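Local atomic coordinates of alpha-galactosidase 1 (Saccharomyces cerevisiae, PDB entry 3LRK), a protein that hydrolyses terminal, non-reducing alpha-D-galactose residues from alpha-galactosides such as galactose oligosaccharides, galactomannans and galactolipids, working as a secreted homotetramer. Residues W204-D209 against A247-N252; A212-P217 against D273-A278; N241-A246 against F280-M285; R329-D334 against Q340-M345; V357-G362 against R367-T372. The protein carries 1 engineered substitution. One frame throughout, in Å; residues are numbered along the deposited sequence.

Contact 1. Residues W204-D209 against A247-N252; sequences WRMSGD and APMGQN
M206 and M249 meet through the flank of one thioether chain and the sulfur of the other. Starting at the root of M206, CB lies 3.5 Å from M249 SD, the closest approach of the pair, and CG follows at 4.0 Å from the same M249 SD. The chain then curls: with CG lodged between the backbone N and the carbonyl carbon (chi1 41°) and two further bends, CE turns back to lie 4.1 Å from M249 CE. M249 reaches across with its chain extended beyond CG, so its sulfur and methyl both arrive at M206. Flexible, unbranched methionines suit this buried join between the C-terminal end of strand 203-205, sixth in the TIM barrel, and the loop that follows helix 239-246. Just before M206, R205 NH2 donates an almost straight bond of 2.8 Å to OD1 of D209, the proton donor, in the guanidinium plane and on the carboxylate's anti lone pair. Two residues before M206, the W204 indole presents an edge, CZ2 lying 3.7 Å from N252 O, while its NE1 is bonded to N259. The N252 side chain turns elsewhere, its OD1 bonding Y232 OH of the second subunit.

Contact 2. Residues A212-P217 against D273-A278; sequences AEFTRP and DDEEKA
With CG opposite its backbone N (chi1 -162°), F214 lays its ring against E275, whose own CG stands anti to the carbonyl carbon (chi1 -75°) and continues as an extended chain to its carboxylate. Here the long loop after the sixth strand of the TIM barrel, residues 212-217, docks on the first turns of the seventh barrel helix, 273-285. The phenyl group runs along the helix surface from one residue to another a turn later. Its near end, CG and CD1, rests on the methylene groups of E275, with F214 CG 3.9 Å from E275 CG. The E275 carboxylate, its plane only 19° from that of the ring, sits beside the root of the phenylalanine, OE2 lying 3.4 Å from F214 CB. That oxygen is satisfied by H460 ND1, whose ring also stacks on F214, and OE1 accepts from T272 N at the start of the helix, a place likely to favour a negative charge. Glutamate therefore gives the phenylalanine a greasy flank while keeping its polar end bonded. Replacing F214 by an alanine would probably strip the E275 methylenes and the A278 methyl of their cover and leave H460 without its stacking partner. The small A278 lets the far end of the ring come close to the helix, and F214 CZ stops 3.7 Å from A278 CB.

Contact 3. Residues N241-A246 against F280-M285; sequences NILNKA and FSMWAM
L243 spreads its two methyls against the root of M282, the branched end of one side chain crossing the other at about a right angle. The pair belongs to neighbouring helices of the TIM barrel, 239-246 and 273-285, the sixth and seventh of its outer layer, which run nearly parallel at 20° with their short axes 11.3 Å apart. That wide spacing is filled by large side chains from both helices. L243 holds CG opposite its backbone N (chi1 -178°), which carries the isobutyl fork outward: CD2 comes 3.9 Å from M282 CG and CD1 lies 4.1 Å from M282 CB. Next to it the W283 indole reaches back toward the first helix. I242 CG2 touches it at CZ2, at 4.1 Å, and L243 CB is 4.3 Å from CZ3, so the broad benzo ring spans two successive residues. An indole can do this and still satisfy its one polar atom, since NE1 donates to D262 O elsewhere in the barrel. On the flank of helix 239-246 away from M282, K245 is long enough to fold back by one turn while NZ also bonds C223 O, which takes a second bond from N241 ND2. In that group K245 NZ meets N241 OD1 at 2.8 Å, in the carbonyl plane and on a lone pair.

Contact 4. Residues R329-D334 against Q340-M345; sequences RYYVSD and QGEIQM
R329 NH1 donates a nearly straight, charged bond of 2.9 Å to E342 OE1, which lies in the guanidinium plane and is met on its syn side, somewhat out of the carboxylate plane. The same oxygen takes a second bond, from Q344 NE2 at 2.9 Å, which comes in from above the carboxylate plane. R329 NH2 has a further acidic partner in D226. Y331 closes over this group, its OH 3.3 Å above the centre of the guanidinium, while water 1 joins that hydroxyl to E342 OE2. Backbone bonds tie the strands: Y330 and I343 exchange N-H and C=O, and V332 N donates to G341 O at 3.0 Å. G341 has to be small, because a side chain there would run into D334 O. On the face carrying Y330 and I343, I343 CG1 meets V332 CG1 at 3.8 Å, a close fit of two beta-branched side chains. With R329-Q344 and Y331-E342 as non-hydrogen-bonded pairs around the hydrogen-bonded Y330-I343, this is an antiparallel beta hairpin, here on the edge of the C-terminal beta sandwich.

Contact 5. Residues V357-G362 against R367-T372; sequences VALLNG and RPMNTT. With NAG (2-acetamido-2-deoxy-beta-D-glucopyranose), chain G.
M369 lays its sulfur and methyl across the backbone between L359 and N361, joining the two layers of the C-terminal beta sandwich. Strand 355-361 belongs to the six-stranded sheet and 367-371 to the smaller one; their short axes are 8.1 Å apart and run at 150°, and side chains reach across between them. The M369 chain stretches out and bends only at its last torsion (chi3 74°), placing SD 3.8 Å from N361 CB and CE 3.5 Å from L360 O. L359 lies alongside, its CB 4.2 Å from M369 SD and its CD1 directed at T371 CG2. N361 and R367 face each other differently: the amide and guanidinium planes stand 70° apart, with N361 OD1 3.5 Å from R367 CD. Water 3 donates to that OD1 and accepts from R367 NH1, which also pairs with D334. N361 further binds G363 N through OD1, and V457 O and V365 O through ND2; a leucine in its place would probably leave G363 N and both carbonyls without this partner and cost water 3 its acceptor. N370 turns away from the interior, as an N-glycosylation site must, and its ND2 is bonded covalently to NAG C1 at 1.4 Å.

Overall arrangement
Contacts 1, 2 and 3 belong to the TIM barrel and contacts 4 and 5 to the C-terminal sandwich. Helix 239-246 lies between the catalytic end and the second domain: the side chain of I242 in contact 3 packs on S207 of contact 1 and lies about 6 Å from the side chains of R205, which binds substrate, and D209, the proton donor; the centres of these two contacts are 9 Å apart. From the same helix, N244 OD1 probably accepts a hydrogen bond of 2.8 Å from Q344 NE2 of contact 4. Helix 273-285 serves contacts 2 and 3, and A278, M282 and M285 pack on A358 and L360 of contact 5. Contacts 4 and 5, centred 10 Å apart, share a sheet through neighbouring strands 342-349 and 355-361.

Contact 1. Residues W204-D209 against A247-N252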
# COMPACT_ATOMS: atom_id res chain seq x y z
N TRP A 204 -14.44 12.09 14.36
CA TRP A 204 -14.25 10.81 13.67
C TRP A 204 -13.30 9.92 14.45
O TRP A 204 -12.19 10.33 14.79
CB TRP A 204 -13.74 11.00 12.23
CG TRP A 204 -12.66 12.01 12.12
CD1 TRP A 204 -11.32 11.78 12.23
CD2 TRP A 204 -12.82 13.42 11.92
NE1 TRP A 204 -10.63 12.97 12.10
CE2 TRP A 204 -11.53 13.99 11.91
CE3 TRP A 204 -13.93 14.26 11.74
CZ2 TRP A 204 -11.30 15.37 11.73
CZ3 TRP A 204 -13.70 15.65 11.57
CH2 TRP A 204 -12.40 16.17 11.56
N ARG A 205 -13.74 8.70 14.75
CA ARG A 205 -12.83 7.70 15.26
C ARG A 205 -11.71 7.54 14.24
O ARG A 205 -11.97 7.56 13.05
CB ARG A 205 -13.58 6.38 15.48
CG ARG A 205 -14.51 6.42 16.72
CD ARG A 205 -13.74 6.12 18.02
NE ARG A 205 -13.02 4.86 17.85
CZ ARG A 205 -13.57 3.66 17.98
NH1 ARG A 205 -14.84 3.52 18.38
NH2 ARG A 205 -12.83 2.59 17.72
N MET A 206 -10.48 7.40 14.71
CA MET A 206 -9.35 7.32 13.78
C MET A 206 -8.62 6.00 13.94
O MET A 206 -7.53 5.83 13.38
CB MET A 206 -8.41 8.51 13.93
CG MET A 206 -8.13 8.96 15.39
SD MET A 206 -7.42 7.72 16.50
CE MET A 206 -5.82 7.41 15.74
N SER A 207 -9.19 5.08 14.72
CA SER A 207 -8.59 3.76 14.96
C SER A 207 -9.63 2.71 15.34
O SER A 207 -10.79 3.04 15.63
CB SER A 207 -7.52 3.83 16.07
OG SER A 207 -8.11 3.88 17.36
N GLY A 208 -9.21 1.44 15.35
CA GLY A 208 -9.99 0.35 15.95
C GLY A 208 -10.17 0.58 17.45
O GLY A 208 -9.50 1.44 18.03
N ASP A 209 -11.07 -0.17 18.08
CA ASP A 209 -11.42 0.10 19.49
C ASP A 209 -10.23 -0.01 20.42
O ASP A 209 -9.41 -0.92 20.30
CB ASP A 209 -12.51 -0.84 20.00
CG ASP A 209 -13.79 -0.77 19.20
OD1 ASP A 209 -13.94 0.12 18.33
OD2 ASP A 209 -14.66 -1.63 19.45
N ALA A 247 -0.87 10.58 16.33
CA ALA A 247 0.20 11.57 16.35
C ALA A 247 0.30 12.47 15.10
O ALA A 247 0.29 13.71 15.24
CB ALA A 247 1.57 10.92 16.68
N PRO A 248 0.38 11.88 13.89
CA PRO A 248 0.45 12.74 12.70
C PRO A 248 -0.87 13.45 12.36
O PRO A 248 -0.86 14.42 11.62
CB PRO A 248 0.83 11.76 11.58
CG PRO A 248 0.27 10.46 12.02
CD PRO A 248 0.46 10.45 13.52
N MET A 249 -1.98 12.99 12.95
CA MET A 249 -3.33 13.46 12.57
C MET A 249 -3.79 14.78 13.18
O MET A 249 -4.79 15.34 12.74
CB MET A 249 -4.38 12.39 12.87
CG MET A 249 -4.13 11.06 12.16
SD MET A 249 -5.50 10.00 12.60
CE MET A 249 -5.01 8.42 11.88
N GLY A 250 -3.07 15.27 14.18
CA GLY A 250 -3.44 16.53 14.85
C GLY A 250 -3.62 17.70 13.91
O GLY A 250 -4.49 18.55 14.10
N GLN A 251 -2.77 17.75 12.88
CA GLN A 251 -2.79 18.82 11.89
C GLN A 251 -4.09 18.89 11.08
O GLN A 251 -4.37 19.91 10.46
CB GLN A 251 -1.59 18.69 10.94
CG GLN A 251 -1.62 17.43 10.08
CD GLN A 251 -0.31 17.18 9.37
OE1 GLN A 251 0.46 16.29 9.74
NE2 GLN A 251 -0.03 17.97 8.35
N ASN A 252 -4.86 17.79 11.07
CA ASN A 252 -6.14 17.75 10.38
C ASN A 252 -7.35 17.81 11.31
O ASN A 252 -8.48 17.59 10.88
CB ASN A 252 -6.22 16.53 9.45
CG ASN A 252 -5.57 16.80 8.10
OD1 ASN A 252 -4.39 16.55 7.92
ND2 ASN A 252 -6.34 17.36 7.17

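Contact 2. Residues A212-P217 against D273-A278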
# COMPACT_ATOMS: atom_id res chain seq x y z
N ALA A 212 -8.37 -1.64 27.72
CA ALA A 212 -7.68 -1.27 28.95
C ALA A 212 -6.29 -1.90 29.06
O ALA A 212 -5.97 -2.63 30.01
CB ALA A 212 -8.56 -1.62 30.19
N GLU A 213 -5.45 -1.62 28.06
CA GLU A 213 -4.07 -2.06 28.03
C GLU A 213 -3.24 -0.86 27.58
O GLU A 213 -3.63 -0.17 26.63
CB GLU A 213 -3.87 -3.19 27.02
CG GLU A 213 -4.48 -4.53 27.41
CD GLU A 213 -3.74 -5.22 28.55
OE1 GLU A 213 -2.59 -4.83 28.86
OE2 GLU A 213 -4.31 -6.17 29.13
N PHE A 214 -2.12 -0.61 28.25
CA PHE A 214 -1.36 0.60 27.94
C PHE A 214 -0.47 0.42 26.71
O PHE A 214 -0.31 1.37 25.94
CB PHE A 214 -0.52 1.04 29.15
CG PHE A 214 -0.05 2.47 29.06
CD1 PHE A 214 -0.95 3.52 29.26
CD2 PHE A 214 1.29 2.76 28.80
CE1 PHE A 214 -0.52 4.85 29.19
CE2 PHE A 214 1.72 4.09 28.72
CZ PHE A 214 0.81 5.13 28.92
N THR A 215 0.08 -0.78 26.51
CA THR A 215 1.03 -1.03 25.42
C THR A 215 0.80 -2.33 24.64
O THR A 215 1.35 -2.50 23.55
CB THR A 215 2.50 -1.13 25.94
OG1 THR A 215 2.69 -2.39 26.58
CG2 THR A 215 2.87 0.00 26.90
N ARG A 216 0.01 -3.24 25.20
CA ARG A 216 -0.05 -4.63 24.69
C ARG A 216 -0.41 -4.76 23.19
O ARG A 216 -1.51 -4.38 22.78
CB ARG A 216 -1.02 -5.45 25.54
CG ARG A 216 -0.88 -6.96 25.39
CD ARG A 216 -2.05 -7.72 26.00
NE ARG A 216 -1.87 -9.17 25.91
CZ ARG A 216 -2.10 -9.91 24.82
NH1 ARG A 216 -2.53 -9.35 23.69
NH2 ARG A 216 -1.89 -11.22 24.85
N PRO A 217 0.53 -5.27 22.37
CA PRO A 217 0.14 -5.63 21.01
C PRO A 217 -0.91 -6.75 21.04
O PRO A 217 -0.87 -7.63 21.91
CB PRO A 217 1.45 -6.12 20.38
CG PRO A 217 2.53 -5.51 21.24
CD PRO A 217 1.96 -5.55 22.61
N ASP A 273 -2.67 3.76 38.32
CA ASP A 273 -3.01 5.17 38.43
C ASP A 273 -2.18 6.01 37.45
O ASP A 273 -2.69 6.95 36.84
CB ASP A 273 -2.82 5.68 39.86
CG ASP A 273 -3.44 7.06 40.08
OD1 ASP A 273 -4.62 7.26 39.72
OD2 ASP A 273 -2.74 7.95 40.61
N ASP A 274 -0.90 5.68 37.32
CA ASP A 274 -0.05 6.37 36.34
C ASP A 274 -0.54 6.18 34.90
O ASP A 274 -0.57 7.14 34.14
CB ASP A 274 1.40 5.91 36.46
CG ASP A 274 2.07 6.46 37.69
OD1 ASP A 274 2.05 7.70 37.87
OD2 ASP A 274 2.61 5.65 38.47
N GLU A 275 -0.93 4.95 34.57
CA GLU A 275 -1.46 4.62 33.24
C GLU A 275 -2.73 5.41 32.93
O GLU A 275 -2.89 5.90 31.81
CB GLU A 275 -1.70 3.11 33.10
CG GLU A 275 -0.42 2.30 32.93
CD GLU A 275 -0.64 0.78 32.89
OE1 GLU A 275 -1.65 0.28 33.42
OE2 GLU A 275 0.23 0.08 32.33
N GLU A 276 -3.63 5.52 33.91
CA GLU A 276 -4.86 6.28 33.75
C GLU A 276 -4.61 7.78 33.60
O GLU A 276 -5.28 8.45 32.83
CB GLU A 276 -5.85 5.98 34.88
CG GLU A 276 -6.48 4.58 34.79
CD GLU A 276 -7.60 4.34 35.79
OE1 GLU A 276 -7.96 5.26 36.56
OE2 GLU A 276 -8.13 3.21 35.80
N LYS A 277 -3.61 8.31 34.32
CA LYS A 277 -3.25 9.74 34.22
C LYS A 277 -2.65 10.07 32.85
O LYS A 277 -2.99 11.10 32.25
CB LYS A 277 -2.24 10.14 35.31
CG LYS A 277 -2.80 10.18 36.73
CD LYS A 277 -1.98 11.13 37.62
CE LYS A 277 -0.59 10.60 37.90
NZ LYS A 277 0.18 11.51 38.79
N ALA A 278 -1.76 9.21 32.38
CA ALA A 278 -1.14 9.32 31.06
C ALA A 278 -2.21 9.30 29.96
O ALA A 278 -2.21 10.14 29.07
CB ALA A 278 -0.14 8.20 30.84

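Contact 3. Residues N241-A246 against F280-M285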
# COMPACT_ATOMS: atom_id res chain seq x y z
N ASN A 241 -0.77 2.37 21.21
CA ASN A 241 -0.99 2.06 19.80
C ASN A 241 -1.85 3.13 19.15
O ASN A 241 -1.54 3.60 18.06
CB ASN A 241 -1.63 0.66 19.63
CG ASN A 241 -2.07 0.37 18.19
OD1 ASN A 241 -3.11 0.86 17.72
ND2 ASN A 241 -1.31 -0.48 17.50
N ILE A 242 -2.91 3.54 19.85
CA ILE A 242 -3.89 4.51 19.34
C ILE A 242 -3.33 5.93 19.37
O ILE A 242 -3.49 6.68 18.40
CB ILE A 242 -5.25 4.40 20.08
CG1 ILE A 242 -5.95 3.09 19.66
CG2 ILE A 242 -6.15 5.60 19.80
CD1 ILE A 242 -7.13 2.71 20.51
N LEU A 243 -2.65 6.29 20.46
CA LEU A 243 -1.98 7.60 20.53
C LEU A 243 -0.95 7.76 19.40
O LEU A 243 -0.86 8.81 18.78
CB LEU A 243 -1.30 7.80 21.89
CG LEU A 243 -0.61 9.16 22.09
CD1 LEU A 243 -1.62 10.30 22.07
CD2 LEU A 243 0.18 9.14 23.40
N ASN A 244 -0.17 6.71 19.17
CA ASN A 244 0.83 6.71 18.09
C ASN A 244 0.22 6.88 16.70
O ASN A 244 0.73 7.65 15.87
CB ASN A 244 1.69 5.45 18.16
CG ASN A 244 2.71 5.50 19.30
OD1 ASN A 244 2.88 6.52 19.95
ND2 ASN A 244 3.38 4.38 19.53
N LYS A 245 -0.86 6.16 16.44
CA LYS A 245 -1.66 6.36 15.22
C LYS A 245 -2.17 7.80 15.07
O LYS A 245 -2.17 8.35 13.96
CB LYS A 245 -2.81 5.35 15.17
CG LYS A 245 -2.35 3.96 14.78
CD LYS A 245 -3.43 2.93 15.02
CE LYS A 245 -3.00 1.58 14.48
NZ LYS A 245 -3.91 0.53 15.04
N ALA A 246 -2.58 8.40 16.18
CA ALA A 246 -3.15 9.75 16.18
C ALA A 246 -2.11 10.86 15.97
O ALA A 246 -2.45 11.95 15.51
CB ALA A 246 -3.93 10.00 17.48
N PHE A 280 -5.66 9.78 30.23
CA PHE A 280 -6.56 10.93 30.30
C PHE A 280 -5.89 12.22 29.81
O PHE A 280 -6.48 12.97 29.03
CB PHE A 280 -7.12 11.09 31.72
CG PHE A 280 -8.19 12.13 31.86
CD1 PHE A 280 -9.49 11.90 31.39
CD2 PHE A 280 -7.91 13.35 32.49
CE1 PHE A 280 -10.49 12.86 31.54
CE2 PHE A 280 -8.89 14.33 32.64
CZ PHE A 280 -10.19 14.10 32.17
N SER A 281 -4.64 12.44 30.25
CA SER A 281 -3.87 13.63 29.87
C SER A 281 -3.58 13.70 28.38
O SER A 281 -3.66 14.77 27.78
CB SER A 281 -2.55 13.70 30.64
OG SER A 281 -2.77 13.75 32.04
N MET A 282 -3.22 12.55 27.78
CA MET A 282 -2.89 12.54 26.35
C MET A 282 -4.13 12.70 25.45
O MET A 282 -4.08 13.45 24.47
CB MET A 282 -2.04 11.32 25.97
CG MET A 282 -0.59 11.37 26.53
SD MET A 282 0.26 12.96 26.29
CE MET A 282 0.25 13.02 24.49
N TRP A 283 -5.23 12.05 25.80
CA TRP A 283 -6.53 12.26 25.13
C TRP A 283 -6.97 13.74 25.23
O TRP A 283 -7.43 14.33 24.25
CB TRP A 283 -7.62 11.35 25.71
CG TRP A 283 -7.83 9.97 25.03
CD1 TRP A 283 -9.03 9.44 24.63
CD2 TRP A 283 -6.83 8.98 24.71
NE1 TRP A 283 -8.84 8.19 24.08
CE2 TRP A 283 -7.50 7.88 24.12
CE3 TRP A 283 -5.43 8.92 24.86
CZ2 TRP A 283 -6.83 6.74 23.68
CZ3 TRP A 283 -4.76 7.77 24.42
CH2 TRP A 283 -5.46 6.70 23.82
N ALA A 284 -6.81 14.34 26.41
CA ALA A 284 -7.10 15.78 26.54
C ALA A 284 -6.22 16.61 25.59
O ALA A 284 -6.72 17.48 24.85
CB ALA A 284 -6.93 16.25 27.98
N MET A 285 -4.93 16.33 25.62
CA MET A 285 -3.92 17.13 24.94
C MET A 285 -4.01 17.11 23.41
O MET A 285 -3.66 18.09 22.74
CB MET A 285 -2.53 16.65 25.36
CG MET A 285 -1.45 17.70 25.22
SD MET A 285 0.16 16.91 25.28
CE MET A 285 -0.06 15.76 23.92

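Contact 4. Residues R329-D334 against Q340-M345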
# COMPACT_ATOMS: atom_id res chain seq x y z
N ARG A 329 10.16 11.04 19.84
CA ARG A 329 9.87 9.70 20.33
C ARG A 329 11.12 8.84 20.23
O ARG A 329 11.74 8.76 19.17
CB ARG A 329 8.71 9.07 19.54
CG ARG A 329 8.23 7.72 20.05
CD ARG A 329 8.90 6.53 19.35
NE ARG A 329 8.63 6.48 17.91
CZ ARG A 329 7.50 6.03 17.36
NH1 ARG A 329 6.49 5.59 18.11
NH2 ARG A 329 7.37 6.03 16.04
N TYR A 330 11.47 8.19 21.34
CA TYR A 330 12.61 7.26 21.38
C TYR A 330 12.23 5.97 22.05
O TYR A 330 11.51 5.97 23.06
CB TYR A 330 13.80 7.87 22.13
CG TYR A 330 14.31 9.16 21.54
CD1 TYR A 330 14.03 10.38 22.14
CD2 TYR A 330 15.07 9.16 20.36
CE1 TYR A 330 14.50 11.57 21.60
CE2 TYR A 330 15.54 10.35 19.81
CZ TYR A 330 15.25 11.55 20.44
OH TYR A 330 15.71 12.73 19.90
N TYR A 331 12.70 4.86 21.50
CA TYR A 331 12.53 3.57 22.12
C TYR A 331 13.61 3.40 23.19
O TYR A 331 14.76 3.79 22.99
CB TYR A 331 12.58 2.46 21.08
CG TYR A 331 11.43 2.54 20.10
CD1 TYR A 331 11.62 3.04 18.81
CD2 TYR A 331 10.14 2.15 20.47
CE1 TYR A 331 10.54 3.14 17.91
CE2 TYR A 331 9.07 2.24 19.59
CZ TYR A 331 9.28 2.73 18.31
OH TYR A 331 8.20 2.80 17.45
N VAL A 332 13.21 2.82 24.32
CA VAL A 332 14.11 2.59 25.46
C VAL A 332 14.32 1.10 25.75
O VAL A 332 13.49 0.27 25.38
CB VAL A 332 13.63 3.34 26.75
CG1 VAL A 332 13.58 4.85 26.52
CG2 VAL A 332 12.28 2.81 27.24
N SER A 333 15.42 0.77 26.42
CA SER A 333 15.73 -0.62 26.75
C SER A 333 14.87 -1.16 27.90
O SER A 333 14.77 -2.36 28.09
CB SER A 333 17.22 -0.80 27.05
OG SER A 333 17.63 0.05 28.11
N ASP A 334 14.24 -0.25 28.65
CA ASP A 334 13.34 -0.61 29.74
C ASP A 334 11.96 -0.96 29.19
O ASP A 334 11.09 -0.10 29.07
CB ASP A 334 13.25 0.54 30.75
CG ASP A 334 14.62 0.94 31.28
OD1 ASP A 334 15.25 0.11 31.99
OD2 ASP A 334 15.06 2.08 30.98
N GLN A 340 7.44 -3.81 25.12
CA GLN A 340 7.16 -2.43 24.72
C GLN A 340 7.83 -1.42 25.64
O GLN A 340 7.86 -1.61 26.85
CB GLN A 340 5.65 -2.18 24.68
CG GLN A 340 4.87 -3.24 23.90
CD GLN A 340 5.26 -3.28 22.44
OE1 GLN A 340 5.01 -2.33 21.70
NE2 GLN A 340 5.87 -4.39 22.01
N GLY A 341 8.36 -0.35 25.06
CA GLY A 341 8.96 0.72 25.85
C GLY A 341 9.45 1.87 25.00
O GLY A 341 10.39 1.73 24.21
N GLU A 342 8.80 3.01 25.16
CA GLU A 342 9.17 4.21 24.44
C GLU A 342 8.90 5.44 25.31
O GLU A 342 8.06 5.40 26.21
CB GLU A 342 8.44 4.31 23.09
CG GLU A 342 6.91 4.35 23.19
CD GLU A 342 6.23 4.29 21.83
OE1 GLU A 342 6.42 5.22 21.02
OE2 GLU A 342 5.49 3.32 21.56
N ILE A 343 9.61 6.51 25.02
CA ILE A 343 9.41 7.78 25.71
C ILE A 343 9.09 8.86 24.68
O ILE A 343 9.63 8.84 23.57
CB ILE A 343 10.64 8.17 26.58
CG1 ILE A 343 11.93 8.17 25.74
CG2 ILE A 343 10.74 7.22 27.78
CD1 ILE A 343 13.07 9.02 26.32
N GLN A 344 8.21 9.79 25.05
CA GLN A 344 7.76 10.82 24.12
C GLN A 344 7.68 12.18 24.80
O GLN A 344 7.41 12.28 26.00
CB GLN A 344 6.39 10.47 23.52
CG GLN A 344 6.26 9.02 22.99
CD GLN A 344 4.94 8.77 22.27
OE1 GLN A 344 4.03 9.60 22.29
NE2 GLN A 344 4.82 7.60 21.64
N MET A 345 7.92 13.21 24.02
CA MET A 345 7.64 14.58 24.42
C MET A 345 6.61 15.18 23.48
O MET A 345 6.76 15.08 22.25
CB MET A 345 8.90 15.42 24.38
CG MET A 345 8.87 16.58 25.34
SD MET A 345 9.56 18.09 24.64
CE MET A 345 8.03 18.76 24.03
O HOH W 1 5.73 2.21 18.97
O HOH W 2 11.56 -0.42 23.04

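Contact 5. Residues V357-G362 against R367-T372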
# COMPACT_ATOMS: atom_id res chain seq x y z
N VAL A 357 2.85 21.05 27.85
CA VAL A 357 3.99 20.16 27.62
C VAL A 357 3.71 18.82 28.29
O VAL A 357 3.21 18.77 29.42
CB VAL A 357 5.31 20.79 28.15
CG1 VAL A 357 6.51 19.91 27.83
CG2 VAL A 357 5.51 22.17 27.54
N ALA A 358 3.99 17.74 27.57
CA ALA A 358 3.86 16.39 28.14
C ALA A 358 5.19 15.66 28.03
O ALA A 358 5.77 15.56 26.94
CB ALA A 358 2.75 15.60 27.43
N LEU A 359 5.68 15.18 29.16
CA LEU A 359 6.80 14.24 29.15
C LEU A 359 6.26 12.85 29.48
O LEU A 359 5.81 12.59 30.60
CB LEU A 359 7.91 14.69 30.10
CG LEU A 359 8.69 15.92 29.62
CD1 LEU A 359 9.57 16.50 30.74
CD2 LEU A 359 9.54 15.58 28.40
N LEU A 360 6.27 11.98 28.48
CA LEU A 360 5.57 10.72 28.57
C LEU A 360 6.56 9.56 28.65
O LEU A 360 7.37 9.35 27.75
CB LEU A 360 4.61 10.56 27.38
CG LEU A 360 3.74 9.31 27.22
CD1 LEU A 360 2.73 9.18 28.37
CD2 LEU A 360 3.02 9.37 25.88
N ASN A 361 6.48 8.82 29.76
CA ASN A 361 7.37 7.69 30.01
C ASN A 361 6.65 6.37 29.77
O ASN A 361 6.05 5.80 30.69
CB ASN A 361 7.94 7.76 31.44
CG ASN A 361 8.90 6.63 31.74
OD1 ASN A 361 9.38 5.93 30.84
ND2 ASN A 361 9.19 6.43 33.02
N GLY A 362 6.72 5.87 28.55
CA GLY A 362 6.12 4.58 28.21
C GLY A 362 7.02 3.39 28.53
O GLY A 362 6.68 2.26 28.20
N ARG A 367 11.99 6.90 35.28
CA ARG A 367 13.19 7.48 34.68
C ARG A 367 13.19 9.00 34.77
O ARG A 367 12.13 9.63 34.82
CB ARG A 367 13.36 7.01 33.23
CG ARG A 367 12.64 7.86 32.20
CD ARG A 367 12.61 7.22 30.83
NE ARG A 367 13.92 7.09 30.20
CZ ARG A 367 14.55 5.92 30.01
NH1 ARG A 367 13.99 4.78 30.43
NH2 ARG A 367 15.73 5.90 29.41
N PRO A 368 14.39 9.61 34.80
CA PRO A 368 14.46 11.06 34.66
C PRO A 368 14.16 11.45 33.21
O PRO A 368 14.59 10.77 32.28
CB PRO A 368 15.91 11.38 35.03
CG PRO A 368 16.66 10.14 34.66
CD PRO A 368 15.73 9.01 34.98
N MET A 369 13.41 12.53 33.03
CA MET A 369 13.07 13.05 31.71
C MET A 369 13.33 14.55 31.68
O MET A 369 13.14 15.25 32.68
CB MET A 369 11.61 12.74 31.35
CG MET A 369 11.30 11.26 31.15
SD MET A 369 9.73 10.91 30.32
CE MET A 369 10.14 11.35 28.63
N ASN A 370 13.81 15.03 30.55
CA ASN A 370 14.29 16.38 30.38
C ASN A 370 13.92 17.04 29.05
O ASN A 370 13.87 16.39 28.06
CB ASN A 370 15.81 16.39 30.54
CG ASN A 370 16.53 15.62 29.46
OD1 ASN A 370 16.99 16.19 28.53
ND2 ASN A 370 16.67 14.34 29.63
N THR A 371 13.73 18.35 29.05
CA THR A 371 13.60 19.12 27.82
C THR A 371 14.09 20.56 28.04
O THR A 371 14.52 20.92 29.14
CB THR A 371 12.15 19.08 27.26
OG1 THR A 371 12.13 19.69 25.97
CG2 THR A 371 11.15 19.78 28.19
N THR A 372 14.04 21.36 26.98
CA THR A 372 14.48 22.75 26.99
C THR A 372 13.41 23.60 26.32
O THR A 372 12.51 23.05 25.68
CB THR A 372 15.80 22.94 26.19
OG1 THR A 372 15.56 22.63 24.81
CG2 THR A 372 16.93 22.05 26.72
C1 NAG G . 17.04 13.12 28.95
C2 NAG G . 17.11 12.60 27.51
C3 NAG G . 17.82 11.24 27.41
C4 NAG G . 19.16 11.24 28.15
C5 NAG G . 19.03 11.87 29.54
C6 NAG G . 20.40 12.07 30.18
C7 NAG G . 15.57 13.04 25.68
C8 NAG G . 14.22 12.75 25.08
N2 NAG G . 15.79 12.54 26.89
O3 NAG G . 18.03 10.90 26.06
O4 NAG G . 19.65 9.91 28.24
O5 NAG G . 18.36 13.12 29.49
O6 NAG G . 20.56 11.14 31.23
O7 NAG G . 16.39 13.72 25.06
O HOH W 3 11.42 4.04 31.38